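Local coordinates for E2A dna-binding protein (Human adenovirus 5, PDB 2WB0) that binds single-stranded DNA and, by forming multimers, unwinds the template without ATP during the elongation phase of adenovirus strand-displacement replication, at residues K200-A205 with L303-V308. Numbering follows the deposited sequence.
Sequences KAFMQA and LLNALV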
loop_
_atom_site.group_PDB
_atom_site.type_symbol
_atom_site.label_atom_id
_atom_site.label_comp_id
_atom_site.label_asym_id
_atom_site.label_seq_id
_atom_site.Cartn_x
_atom_site.Cartn_y
_atom_site.Cartn_z
ATOM N N LYS A 200 6.834 -10.597 6.154
ATOM C CA LYS A 200 6.845 -12.033 5.931
ATOM C C LYS A 200 6.655 -12.797 7.257
ATOM O O LYS A 200 5.790 -13.665 7.350
ATOM C CB LYS A 200 8.079 -12.443 5.186
ATOM C CG LYS A 200 8.221 -13.974 5.065
ATOM C CD LYS A 200 9.428 -14.278 4.134
ATOM C CE LYS A 200 9.986 -15.672 4.443
ATOM N NZ LYS A 200 11.377 -15.890 3.846
ATOM N N ALA A 201 7.304 -12.362 8.325
ATOM C CA ALA A 201 7.080 -12.986 9.638
ATOM C C ALA A 201 5.685 -12.740 10.224
ATOM O O ALA A 201 5.121 -13.561 10.979
ATOM C CB ALA A 201 8.197 -12.500 10.692
ATOM N N PHE A 202 5.157 -11.549 9.983
ATOM C CA PHE A 202 3.848 -11.199 10.477
ATOM C C PHE A 202 2.829 -12.134 9.813
ATOM O O PHE A 202 1.917 -12.670 10.462
ATOM C CB PHE A 202 3.603 -9.709 10.094
ATOM C CG PHE A 202 2.377 -9.112 10.678
ATOM C CD1 PHE A 202 2.369 -8.651 12.004
ATOM C CD2 PHE A 202 1.239 -8.938 9.910
ATOM C CE1 PHE A 202 1.286 -8.138 12.549
ATOM C CE2 PHE A 202 0.095 -8.383 10.467
ATOM C CZ PHE A 202 0.117 -7.965 11.780
ATOM N N MET A 203 3.010 -12.336 8.511
ATOM C CA MET A 203 2.093 -13.204 7.744
ATOM C C MET A 203 2.231 -14.671 8.215
ATOM O O MET A 203 1.230 -15.361 8.301
ATOM C CB MET A 203 2.406 -13.075 6.245
ATOM C CG MET A 203 1.853 -11.633 5.733
ATOM S SD MET A 203 2.432 -11.405 4.087
ATOM C CE MET A 203 1.320 -12.580 3.206
ATOM N N GLN A 204 3.469 -15.122 8.449
ATOM C CA GLN A 204 3.726 -16.499 8.939
ATOM C C GLN A 204 3.032 -16.669 10.312
ATOM O O GLN A 204 2.487 -17.718 10.608
ATOM C CB GLN A 204 5.248 -16.820 9.028
ATOM C CG GLN A 204 6.000 -16.998 7.712
ATOM C CD GLN A 204 7.536 -16.987 7.853
ATOM O OE1 GLN A 204 8.228 -17.723 7.148
ATOM N NE2 GLN A 204 8.081 -16.109 8.735
ATOM N N ALA A 205 2.994 -15.626 11.128
ATOM C CA ALA A 205 2.321 -15.739 12.428
ATOM C C ALA A 205 0.803 -15.737 12.300
ATOM O O ALA A 205 0.086 -16.341 13.122
ATOM C CB ALA A 205 2.737 -14.630 13.354
ATOM N N LEU A 303 -2.280 -2.718 6.785
ATOM C CA LEU A 303 -3.036 -2.987 5.527
ATOM C C LEU A 303 -3.620 -4.423 5.498
ATOM O O LEU A 303 -4.783 -4.656 5.105
ATOM C CB LEU A 303 -2.137 -2.781 4.300
ATOM C CG LEU A 303 -2.713 -2.318 2.950
ATOM C CD1 LEU A 303 -1.764 -2.583 1.762
ATOM C CD2 LEU A 303 -4.233 -2.306 2.631
ATOM N N LEU A 304 -2.811 -5.396 5.914
ATOM C CA LEU A 304 -3.288 -6.774 5.982
ATOM C C LEU A 304 -4.385 -6.872 7.032
ATOM O O LEU A 304 -5.395 -7.499 6.799
ATOM C CB LEU A 304 -2.136 -7.703 6.343
ATOM C CG LEU A 304 -2.140 -9.178 5.950
ATOM C CD1 LEU A 304 -1.318 -10.170 6.780
ATOM C CD2 LEU A 304 -3.247 -9.742 4.997
ATOM N N ASN A 305 -4.217 -6.193 8.169
ATOM C CA ASN A 305 -5.257 -6.218 9.198
ATOM C C ASN A 305 -6.522 -5.542 8.726
ATOM O O ASN A 305 -7.618 -5.956 9.157
ATOM C CB ASN A 305 -4.841 -5.528 10.501
ATOM C CG ASN A 305 -4.217 -6.495 11.537
ATOM O OD1 ASN A 305 -4.404 -7.707 11.481
ATOM N ND2 ASN A 305 -3.546 -5.928 12.507
ATOM N N ALA A 306 -6.416 -4.543 7.814
ATOM C CA ALA A 306 -7.663 -3.927 7.286
ATOM C C ALA A 306 -8.413 -5.024 6.549
ATOM O O ALA A 306 -9.671 -5.134 6.677
ATOM C CB ALA A 306 -7.412 -2.811 6.321
ATOM N N LEU A 307 -7.689 -5.810 5.767
ATOM C CA LEU A 307 -8.338 -6.908 5.025
ATOM C C LEU A 307 -8.968 -7.972 5.979
ATOM O O LEU A 307 -10.128 -8.471 5.814
ATOM C CB LEU A 307 -7.360 -7.558 4.032
ATOM C CG LEU A 307 -7.866 -8.856 3.316
ATOM C CD1 LEU A 307 -9.126 -8.628 2.464
ATOM C CD2 LEU A 307 -6.754 -9.497 2.404
ATOM N N VAL A 308 -8.168 -8.345 6.947
ATOM C CA VAL A 308 -8.559 -9.383 7.942
ATOM C C VAL A 308 -9.722 -8.938 8.785
ATOM O O VAL A 308 -10.660 -9.733 9.038
ATOM C CB VAL A 308 -7.297 -9.906 8.774
ATOM C CG1 VAL A 308 -7.758 -10.859 9.942
ATOM C CG2 VAL A 308 -6.319 -10.529 7.899
#
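Leu304 reaches across from helix 300-315 and sets its CD1 methyl against Met203 and Phe202 of helix 189-206, a sparse apolar contact between two nearly parallel helices. Their local axes run at 26° to each other and come no closer than 12.1 Å, so side chains alone bridge the gap and only 160 Å² is buried. The tightest touch is that of Leu304 CD1 on Met203 CG, at 3.6 Å, where the two side chains cross at about a right angle. On the Met203 side the CG methylene does the touching, and the chain then bends about the CG-SD bond (chi3 74°). The same methyl lies at the edge of the Phe202 ring, near the ring plane, with CD1 of Leu304 4.2 Å from CD2 of Phe202. The bond from CA to CB of Phe202 already heads for helix 300-315, and with CG anti to the backbone N (chi1 -172°) the ring is carried further out, to this methyl and the Asn305 amide. Leu304 is buried, whereas Phe202, Met203 and Asn305 remain partly exposed.

Both helices have further neighbours. Leu303, Ala306 and Leu307 pack on Met70, Phe67 and Phe74 of helix 64-83, while Ala201, Phe202 and Ala205 meet helix 261-268 through Ala265, Ser262 and Lys261. The contact thus joins helices from the two zinc-binding family regions, away from both zinc ions, and Val308 extends the link by touching Tyr207 just beyond helix 189-206. At the far end of the Phe202 ring the neighbour is polar: Asn305 ND2 lies 4.3 Å from Phe202 CZ, near the ring plane and beside the edge rather than over a face.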